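Local atomic coordinates of substrate binding periplasmic protein (Ralstonia solanacearum, PDB entry 3LOP), a protein that binds leucine between two lobes and probably serves as the periplasmic substrate-binding component of an amino-acid uptake system. Residues 56-61 and 178-183; 82-87 and 150-155; 293-298 and 317-322. All coordinates share one frame; numbering follows the deposited sequence.

Contacts 1 and 2 both bridge the cleft between the two lobes, with centres about 9 Å apart, and contact 2 is nested in the chain loop closed by contact 1. Contact 1 lies at the surface and joins a guanidinium to a backbone carbonyl, with side chains packed over both faces. Contact 2, partly buried beside the bound leucine, has no hydrogen bond across its segments; methyl packing and two bridging waters join its helix starts. Asp-151 of contact 2 also pairs with Arg-180 of contact 1. Contact 3 is buried, its centre about 26 Å from that of contact 2, and packs a loop on helix 284-303 in the first lobe, chiefly by apolar and CH-pi contacts.

Contact 1: residues 56-61 and 178-183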
loop_
_atom_site.group_PDB
_atom_site.type_symbol
_atom_site.label_atom_id
_atom_site.label_comp_id
_atom_site.label_asym_id
_atom_site.label_seq_id
_atom_site.Cartn_x
_atom_site.Cartn_y
_atom_site.Cartn_z
ATOM N N GLN A 56 5.211 -10.897 7.878
ATOM C CA GLN A 56 3.781 -10.593 7.835
ATOM C C GLN A 56 2.997 -11.420 8.854
ATOM O O GLN A 56 1.784 -11.583 8.738
ATOM C CB GLN A 56 3.164 -10.777 6.440
ATOM C CG GLN A 56 1.893 -9.919 6.308
ATOM C CD GLN A 56 1.022 -10.246 5.112
ATOM O OE1 GLN A 56 0.785 -11.414 4.793
ATOM N NE2 GLN A 56 0.510 -9.212 4.464
ATOM N N LYS A 57 3.701 -11.948 9.850
ATOM C CA LYS A 57 3.048 -12.711 10.905
ATOM C C LYS A 57 2.499 -11.681 11.885
ATOM O O LYS A 57 3.240 -10.862 12.420
ATOM C CB LYS A 57 4.049 -13.634 11.597
ATOM C CG LYS A 57 4.550 -14.751 10.699
ATOM C CD LYS A 57 5.560 -15.634 11.408
ATOM C CE LYS A 57 5.996 -16.780 10.508
ATOM N NZ LYS A 57 6.944 -17.695 11.191
ATOM N N ILE A 58 1.189 -11.718 12.103
ATOM C CA ILE A 58 0.530 -10.757 12.979
ATOM C C ILE A 58 1.181 -10.585 14.351
ATOM O O ILE A 58 1.440 -9.457 14.784
ATOM C CB ILE A 58 -0.955 -11.130 13.155
ATOM C CG1 ILE A 58 -1.625 -11.198 11.780
ATOM C CG2 ILE A 58 -1.662 -10.093 14.024
ATOM C CD1 ILE A 58 -3.008 -11.801 11.801
ATOM N N GLU A 59 1.446 -11.694 15.036
ATOM C CA GLU A 59 2.061 -11.627 16.355
ATOM C C GLU A 59 3.474 -11.058 16.309
ATOM O O GLU A 59 3.911 -10.399 17.256
ATOM C CB GLU A 59 2.100 -13.013 17.007
ATOM C CG GLU A 59 0.737 -13.589 17.353
ATOM C CD GLU A 59 0.841 -14.864 18.173
ATOM O OE1 GLU A 59 1.397 -14.806 19.291
ATOM O OE2 GLU A 59 0.369 -15.922 17.703
ATOM N N GLN A 60 4.189 -11.310 15.217
ATOM C CA GLN A 60 5.554 -10.812 15.092
ATOM C C GLN A 60 5.567 -9.308 14.828
ATOM O O GLN A 60 6.493 -8.617 15.240
ATOM C CB GLN A 60 6.304 -11.551 13.983
ATOM C CG GLN A 60 7.815 -11.368 14.058
ATOM C CD GLN A 60 8.395 -11.832 15.389
ATOM O OE1 GLN A 60 8.234 -12.989 15.779
ATOM N NE2 GLN A 60 9.070 -10.928 16.092
ATOM N N THR A 61 4.544 -8.797 14.146
ATOM C CA THR A 61 4.476 -7.360 13.896
ATOM C C THR A 61 4.332 -6.688 15.260
ATOM O O THR A 61 5.010 -5.702 15.564
ATOM C CB THR A 61 3.256 -6.983 13.020
ATOM O OG1 THR A 61 3.370 -7.610 11.736
ATOM C CG2 THR A 61 3.179 -5.466 12.837
ATOM N N TYR A 178 -8.226 -17.676 -0.503
ATOM C CA TYR A 178 -6.910 -18.300 -0.431
ATOM C C TYR A 178 -6.362 -17.891 0.939
ATOM O O TYR A 178 -6.722 -16.840 1.466
ATOM C CB TYR A 178 -6.002 -17.807 -1.566
ATOM C CG TYR A 178 -5.500 -16.397 -1.396
ATOM C CD1 TYR A 178 -4.373 -16.126 -0.616
ATOM C CD2 TYR A 178 -6.174 -15.326 -1.975
ATOM C CE1 TYR A 178 -3.937 -14.821 -0.415
ATOM C CE2 TYR A 178 -5.744 -14.019 -1.778
ATOM C CZ TYR A 178 -4.628 -13.774 -0.996
ATOM O OH TYR A 178 -4.211 -12.483 -0.780
ATOM N N PRO A 179 -5.494 -18.721 1.540
ATOM C CA PRO A 179 -4.903 -18.448 2.859
ATOM C C PRO A 179 -3.894 -17.303 2.895
ATOM O O PRO A 179 -3.049 -17.189 2.011
ATOM C CB PRO A 179 -4.247 -19.781 3.229
ATOM C CG PRO A 179 -4.966 -20.792 2.373
ATOM C CD PRO A 179 -5.129 -20.069 1.077
ATOM N N ARG A 180 -3.975 -16.465 3.927
ATOM C CA ARG A 180 -3.046 -15.346 4.052
ATOM C C ARG A 180 -1.619 -15.870 4.202
ATOM O O ARG A 180 -1.396 -16.971 4.710
ATOM C CB ARG A 180 -3.401 -14.466 5.262
ATOM C CG ARG A 180 -2.840 -14.955 6.599
ATOM C CD ARG A 180 -3.354 -14.118 7.763
ATOM N NE ARG A 180 -3.067 -12.693 7.604
ATOM C CZ ARG A 180 -1.898 -12.119 7.876
ATOM N NH1 ARG A 180 -0.881 -12.840 8.332
ATOM N NH2 ARG A 180 -1.748 -10.817 7.688
ATOM N N ASN A 181 -0.664 -15.067 3.752
ATOM C CA ASN A 181 0.751 -15.403 3.825
ATOM C C ASN A 181 1.131 -16.598 2.958
ATOM O O ASN A 181 2.143 -17.259 3.196
ATOM C CB ASN A 181 1.167 -15.651 5.276
ATOM C CG ASN A 181 2.260 -14.704 5.732
ATOM O OD1 ASN A 181 2.669 -13.806 4.991
ATOM N ND2 ASN A 181 2.740 -14.896 6.955
ATOM N N THR A 182 0.308 -16.874 1.953
ATOM C CA THR A 182 0.577 -17.965 1.025
ATOM C C THR A 182 0.143 -17.510 -0.356
ATOM O O THR A 182 -0.423 -16.428 -0.516
ATOM C CB THR A 182 -0.236 -19.240 1.345
ATOM O OG1 THR A 182 -1.586 -19.067 0.896
ATOM C CG2 THR A 182 -0.234 -19.527 2.834
ATOM N N ALA A 183 0.417 -18.349 -1.347
ATOM C CA ALA A 183 0.024 -18.082 -2.721
ATOM C C ALA A 183 -0.726 -19.325 -3.198
ATOM O O ALA A 183 -0.720 -19.652 -4.382
ATOM C CB ALA A 183 1.253 -17.836 -3.587
#
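At the rim of the cleft between the two alpha/beta lobes of this periplasmic binding protein, Arg-180 reaches from a type II beta turn, Pro-179 to Thr-182, to Gln-56, just ahead of helix 58-71. The turn follows strand 174-178 of the second lobe's sheet, whereas Gln-56 follows strand 47-53 of the first, so the contact spans the lobes. A direct hydrogen bond runs from Arg-180 NH1 to Gln-56 O, 3.0 Å long and almost straight (174° at the hydrogen). The acceptor sits at the edge of the guanidinium, in its plane, and the donor arrives nearly along the C=O axis, at 162°. The arginine chain is extended as far as CD and bends about CG-CD (chi3 -56°), which turns the guanidinium edge toward Gln-56 O.

Both guanidinium faces are occupied. Ile-58 CG1 packs over one, 3.9 Å from Arg-180 NH1 and offset toward the rim of the group; the side-chain amide of Gln-56 lies over the other, its CD 3.8 Å from Arg-180 NH2. On the NE side of the group, Arg-180 NE forms a salt bridge with Asp-151, which probably helps to fix the rotation of the group.

Asn-181, the third residue of the turn, has positive phi and slides past Gln-56 antiparallel to it. Its ND2 is hydrogen-bonded to Glu-55 O, while Asn-181 OD1 lies 3.4 Å from Gln-56 CB. Behind the contact, the turn is braced by Thr-182 OG1, which donates to Pro-179 O at 2.6 Å.

Contact 2: residues 82-87 and 150-155. With LEU (leucine), chain B.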
loop_
_atom_site.group_PDB
_atom_site.type_symbol
_atom_site.label_atom_id
_atom_site.label_comp_id
_atom_site.label_asym_id
_atom_site.label_seq_id
_atom_site.Cartn_x
_atom_site.Cartn_y
_atom_site.Cartn_z
ATOM N N GLY A 82 -0.075 -5.253 5.792
ATOM C CA GLY A 82 -1.104 -6.172 6.240
ATOM C C GLY A 82 -2.211 -5.559 7.070
ATOM O O GLY A 82 -1.966 -5.027 8.153
ATOM N N THR A 83 -3.436 -5.636 6.562
ATOM C CA THR A 83 -4.585 -5.103 7.280
ATOM C C THR A 83 -4.680 -5.758 8.653
ATOM O O THR A 83 -4.882 -5.077 9.660
ATOM C CB THR A 83 -5.896 -5.360 6.500
ATOM O OG1 THR A 83 -5.904 -4.560 5.313
ATOM C CG2 THR A 83 -7.109 -4.995 7.337
ATOM N N ALA A 84 -4.529 -7.080 8.695
ATOM C CA ALA A 84 -4.611 -7.800 9.964
ATOM C C ALA A 84 -3.483 -7.395 10.906
ATOM O O ALA A 84 -3.678 -7.300 12.117
ATOM C CB ALA A 84 -4.572 -9.314 9.722
ATOM N N ASN A 85 -2.304 -7.149 10.344
ATOM C CA ASN A 85 -1.148 -6.765 11.141
ATOM C C ASN A 85 -1.344 -5.409 11.807
ATOM O O ASN A 85 -1.090 -5.254 12.998
ATOM C CB ASN A 85 0.108 -6.752 10.265
ATOM C CG ASN A 85 0.407 -8.114 9.662
ATOM O OD1 ASN A 85 1.354 -8.797 10.062
ATOM N ND2 ASN A 85 -0.409 -8.520 8.701
ATOM N N VAL A 86 -1.804 -4.426 11.043
ATOM C CA VAL A 86 -2.020 -3.106 11.609
ATOM C C VAL A 86 -3.181 -3.124 12.597
ATOM O O VAL A 86 -3.113 -2.488 13.644
ATOM C CB VAL A 86 -2.299 -2.059 10.518
ATOM C CG1 VAL A 86 -2.562 -0.702 11.162
ATOM C CG2 VAL A 86 -1.111 -1.970 9.573
ATOM N N GLU A 87 -4.243 -3.854 12.272
ATOM C CA GLU A 87 -5.385 -3.914 13.176
ATOM C C GLU A 87 -4.986 -4.528 14.517
ATOM O O GLU A 87 -5.559 -4.184 15.551
ATOM C CB GLU A 87 -6.551 -4.678 12.532
ATOM C CG GLU A 87 -7.118 -3.955 11.310
ATOM C CD GLU A 87 -8.376 -4.593 10.746
ATOM O OE1 GLU A 87 -8.595 -5.801 10.968
ATOM O OE2 GLU A 87 -9.142 -3.883 10.058
ATOM N N GLU A 150 -8.253 -14.913 2.917
ATOM C CA GLU A 150 -9.036 -15.399 4.045
ATOM C C GLU A 150 -8.656 -14.758 5.378
ATOM O O GLU A 150 -8.163 -15.425 6.291
ATOM C CB GLU A 150 -8.921 -16.921 4.131
ATOM C CG GLU A 150 -9.939 -17.565 5.050
ATOM C CD GLU A 150 -10.079 -19.050 4.797
ATOM O OE1 GLU A 150 -9.050 -19.760 4.830
ATOM O OE2 GLU A 150 -11.218 -19.508 4.561
ATOM N N ASP A 151 -8.892 -13.452 5.467
ATOM C CA ASP A 151 -8.612 -12.672 6.666
ATOM C C ASP A 151 -9.196 -11.269 6.496
ATOM O O ASP A 151 -10.031 -11.046 5.615
ATOM C CB ASP A 151 -7.098 -12.619 6.941
ATOM C CG ASP A 151 -6.372 -11.582 6.104
ATOM O OD1 ASP A 151 -6.894 -11.181 5.043
ATOM O OD2 ASP A 151 -5.260 -11.181 6.513
ATOM N N ALA A 152 -8.765 -10.326 7.328
ATOM C CA ALA A 152 -9.280 -8.958 7.266
ATOM C C ALA A 152 -9.221 -8.303 5.882
ATOM O O ALA A 152 -10.133 -7.565 5.508
ATOM C CB ALA A 152 -8.558 -8.089 8.287
ATOM N N LEU A 153 -8.158 -8.558 5.123
ATOM C CA LEU A 153 -8.041 -7.968 3.792
ATOM C C LEU A 153 -9.182 -8.434 2.896
ATOM O O LEU A 153 -9.819 -7.625 2.223
ATOM C CB LEU A 153 -6.702 -8.338 3.139
ATOM C CG LEU A 153 -6.603 -7.993 1.645
ATOM C CD1 LEU A 153 -6.784 -6.494 1.450
ATOM C CD2 LEU A 153 -5.263 -8.453 1.089
ATOM N N GLY A 154 -9.434 -9.741 2.888
ATOM C CA GLY A 154 -10.500 -10.287 2.066
ATOM C C GLY A 154 -11.864 -9.775 2.482
ATOM O O GLY A 154 -12.729 -9.527 1.641
ATOM N N LYS A 155 -12.061 -9.625 3.788
ATOM C CA LYS A 155 -13.321 -9.123 4.318
ATOM C C LYS A 155 -13.568 -7.705 3.805
ATOM O O LYS A 155 -14.689 -7.358 3.430
ATOM C CB LYS A 155 -13.285 -9.128 5.845
ATOM C CG LYS A 155 -14.516 -8.531 6.504
ATOM C CD LYS A 155 -14.354 -8.495 8.016
ATOM C CE LYS A 155 -13.135 -7.673 8.419
ATOM N NZ LYS A 155 -12.879 -7.725 9.884
HETATM N N LEU B . -0.829 -4.229 3.227
HETATM C CA LEU B . -0.978 -5.423 2.348
HETATM C C LEU B . -0.183 -5.233 1.072
HETATM O O LEU B . 0.127 -6.257 0.432
HETATM C CB LEU B . -2.446 -5.618 2.011
HETATM C CG LEU B . -3.206 -5.517 3.328
HETATM C CD1 LEU B . -4.468 -4.800 3.143
HETATM C CD2 LEU B . -3.434 -6.865 3.885
HETATM O OXT LEU B . 0.113 -4.064 0.732
HETATM O O HOH W 1 -3.826 -8.982 6.510
HETATM O O HOH W 2 -11.095 -6.620 11.467
#
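Thr-83 turns its CG2 methyl anti to the backbone N, with OG1 on the N side (chi1 -69°), and this aims the methyl at Ala-152, where Thr-83 CG2 and Ala-152 CB are 3.5 Å apart. Leu-153 likewise sets CG anti to its N (chi1 169°), which carries the isobutyl group to the bound leucine: Leu-153 CD2 lies 3.7 Å from CD2 of the ligand. The polar branch of Thr-83, OG1, is hydrogen-bonded to Thr-107.

Ala-152 CB is the hub of the packing. Besides the threonine methyl it meets Glu-87 OE1 at 3.5 Å, and more loosely the methyl of Ala-84. No direct hydrogen bond spans the two segments; the polar groups are joined through water instead. One water accepts from Ala-84 N at 3.0 Å and donates to Asp-151 OD2 at 2.6 Å, so a first-turn N-H of one helix is linked to the N-cap carboxylate of the other. This is the cleft of a two-lobed periplasmic binding protein, where helices 83-91 and 152-166 start on facing lobes and their first turns meet beside the ligand; Gly-82, Thr-83 and Leu-153 all belong to the leucine pocket.

Asp-151 is shared among several partners. Its OD1 caps the second helix by accepting from Leu-153 N at 2.9 Å, the donor lying 61° out of the carboxylate plane, and also takes a bond from Gln-149. Farther along the helices a second water donates to Glu-87 OE1 and accepts from Lys-155 NZ, the latter at 2.6 Å, spacing the opposite charges; Glu-87 OE2 is held by Ser-111.

Contact 3: residues 293-298 and 317-322; sequences AKVLAE and TELRDY. With NI (nickel (II) ion), chain H.
Glu-298 lies along one face of the Tyr-322 ring, starting from its CB, which sits 3.6 Å from Tyr-322 CZ, near the hydroxyl end. CG comes next, over the middle of the ring: Glu-298 CG is 3.5 Å from the Tyr-322 centroid and 8° off the normal, a CH-pi contact. The same CG also touches Leu-319 CD2, which comes in from the side. A bend at chi2, 59°, then keeps the chain close to the ring, so that CD is 3.7 Å from Tyr-322 CE1 and the carboxylate stacks within 14° of the ring plane. At the tip, OE1 lies 3.8 Å from Tyr-322 CE1, and OE2 forms salt bridges with Arg-301 and Arg-302, which probably stabilise the buried charge.

Beside this stack, Val-295 CG1 packs on Leu-319 CD1 at 3.9 Å. Lys-294 crosses the tyrosine hydroxyl with its methylenes, CE lying 3.5 Å from Tyr-322 OH, while its NZ pairs with Glu-267. The loop is thus laid on helix 284-303, whose Leu-296 touches strand 74-78 of the first lobe's sheet. Exposed Glu-318 chelates a nickel ion through both oxygens, alongside three waters. Asp-321, with positive phi, and Tyr-322 both face Val-330, the pattern of a G1 beta bulge.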
loop_
_atom_site.group_PDB
_atom_site.type_symbol
_atom_site.label_atom_id
_atom_site.label_comp_id
_atom_site.label_asym_id
_atom_site.label_seq_id
_atom_site.Cartn_x
_atom_site.Cartn_y
_atom_site.Cartn_z
ATOM N N ALA A 293 7.898 8.278 3.885
ATOM C CA ALA A 293 9.081 8.788 4.565
ATOM C C ALA A 293 9.180 10.307 4.448
ATOM O O ALA A 293 9.529 10.983 5.413
ATOM C CB ALA A 293 10.338 8.135 3.997
ATOM N N LYS A 294 8.862 10.843 3.271
ATOM C CA LYS A 294 8.934 12.286 3.068
ATOM C C LYS A 294 7.887 13.016 3.907
ATOM O O LYS A 294 8.160 14.079 4.461
ATOM C CB LYS A 294 8.763 12.633 1.585
ATOM C CG LYS A 294 9.037 14.100 1.290
ATOM C CD LYS A 294 9.136 14.375 -0.200
ATOM C CE LYS A 294 9.506 15.831 -0.448
ATOM N NZ LYS A 294 9.629 16.123 -1.903
ATOM N N VAL A 295 6.686 12.450 3.998
ATOM C CA VAL A 295 5.628 13.057 4.799
ATOM C C VAL A 295 6.064 13.089 6.265
ATOM O O VAL A 295 5.898 14.096 6.955
ATOM C CB VAL A 295 4.309 12.263 4.672
ATOM C CG1 VAL A 295 3.317 12.710 5.737
ATOM C CG2 VAL A 295 3.715 12.478 3.289
ATOM N N LEU A 296 6.623 11.979 6.739
ATOM C CA LEU A 296 7.090 11.906 8.117
ATOM C C LEU A 296 8.232 12.894 8.341
ATOM O O LEU A 296 8.286 13.565 9.368
ATOM C CB LEU A 296 7.555 10.482 8.445
ATOM C CG LEU A 296 8.195 10.267 9.821
ATOM C CD1 LEU A 296 7.251 10.720 10.935
ATOM C CD2 LEU A 296 8.539 8.791 9.979
ATOM N N ALA A 297 9.138 12.989 7.373
ATOM C CA ALA A 297 10.269 13.902 7.486
ATOM C C ALA A 297 9.816 15.351 7.655
ATOM O O ALA A 297 10.411 16.100 8.426
ATOM C CB ALA A 297 11.174 13.773 6.261
ATOM N N GLU A 298 8.767 15.745 6.937
ATOM C CA GLU A 298 8.249 17.105 7.036
ATOM C C GLU A 298 7.704 17.345 8.441
ATOM O O GLU A 298 7.887 18.418 9.015
ATOM C CB GLU A 298 7.150 17.328 5.994
ATOM C CG GLU A 298 6.423 18.673 6.079
ATOM C CD GLU A 298 7.338 19.883 5.927
ATOM O OE1 GLU A 298 8.471 19.742 5.420
ATOM O OE2 GLU A 298 6.906 20.989 6.309
ATOM N N THR A 317 -0.567 15.882 13.002
ATOM C CA THR A 317 -1.973 16.262 13.045
ATOM C C THR A 317 -2.235 17.642 12.458
ATOM O O THR A 317 -3.385 18.005 12.224
ATOM C CB THR A 317 -2.523 16.241 14.488
ATOM O OG1 THR A 317 -1.928 17.297 15.251
ATOM C CG2 THR A 317 -2.220 14.913 15.152
ATOM N N GLU A 318 -1.181 18.410 12.209
ATOM C CA GLU A 318 -1.375 19.748 11.666
ATOM C C GLU A 318 -0.898 19.947 10.232
ATOM O O GLU A 318 -0.883 21.071 9.733
ATOM C CB GLU A 318 -0.734 20.776 12.600
ATOM C CG GLU A 318 -1.225 20.623 14.030
ATOM C CD GLU A 318 -0.779 21.737 14.945
ATOM O OE1 GLU A 318 0.427 22.063 14.960
ATOM O OE2 GLU A 318 -1.645 22.277 15.666
ATOM N N LEU A 319 -0.510 18.863 9.565
ATOM C CA LEU A 319 -0.092 18.965 8.171
ATOM C C LEU A 319 -1.359 19.262 7.370
ATOM O O LEU A 319 -2.279 18.441 7.335
ATOM C CB LEU A 319 0.530 17.648 7.681
ATOM C CG LEU A 319 1.901 17.250 8.233
ATOM C CD1 LEU A 319 2.356 15.970 7.547
ATOM C CD2 LEU A 319 2.916 18.362 7.993
ATOM N N ARG A 320 -1.412 20.435 6.744
ATOM C CA ARG A 320 -2.579 20.835 5.958
ATOM C C ARG A 320 -2.178 21.067 4.509
ATOM O O ARG A 320 -1.684 22.135 4.152
ATOM C CB ARG A 320 -3.195 22.116 6.540
ATOM C CG ARG A 320 -4.518 22.557 5.894
ATOM C CD ARG A 320 -5.574 21.475 6.019
ATOM N NE ARG A 320 -6.948 21.984 6.008
ATOM C CZ ARG A 320 -7.585 22.459 4.942
ATOM N NH1 ARG A 320 -6.985 22.509 3.760
ATOM N NH2 ARG A 320 -8.841 22.866 5.056
ATOM N N ASP A 321 -2.388 20.048 3.685
ATOM C CA ASP A 321 -2.064 20.095 2.266
ATOM C C ASP A 321 -0.572 20.222 1.977
ATOM O O ASP A 321 -0.161 20.972 1.086
ATOM C CB ASP A 321 -2.824 21.234 1.580
ATOM C CG ASP A 321 -4.316 21.174 1.835
ATOM O OD1 ASP A 321 -4.919 20.101 1.619
ATOM O OD2 ASP A 321 -4.886 22.203 2.250
ATOM N N TYR A 322 0.243 19.493 2.731
ATOM C CA TYR A 322 1.679 19.513 2.494
ATOM C C TYR A 322 1.903 18.815 1.152
ATOM O O TYR A 322 1.451 17.686 0.950
ATOM C CB TYR A 322 2.418 18.771 3.612
ATOM C CG TYR A 322 3.845 18.437 3.257
ATOM C CD1 TYR A 322 4.762 19.440 2.942
ATOM C CD2 TYR A 322 4.266 17.112 3.193
ATOM C CE1 TYR A 322 6.065 19.126 2.564
ATOM C CE2 TYR A 322 5.562 16.787 2.817
ATOM C CZ TYR A 322 6.455 17.795 2.502
ATOM O OH TYR A 322 7.735 17.462 2.117
HETATM NI NI NI H . -0.067 23.104 16.950
HETATM O O HOH W 3 10.407 16.006 3.777
HETATM O O HOH W 4 2.048 23.835 17.218
HETATM O O HOH W 5 -1.487 23.865 18.591
HETATM O O HOH W 6 -0.885 24.872 15.701
#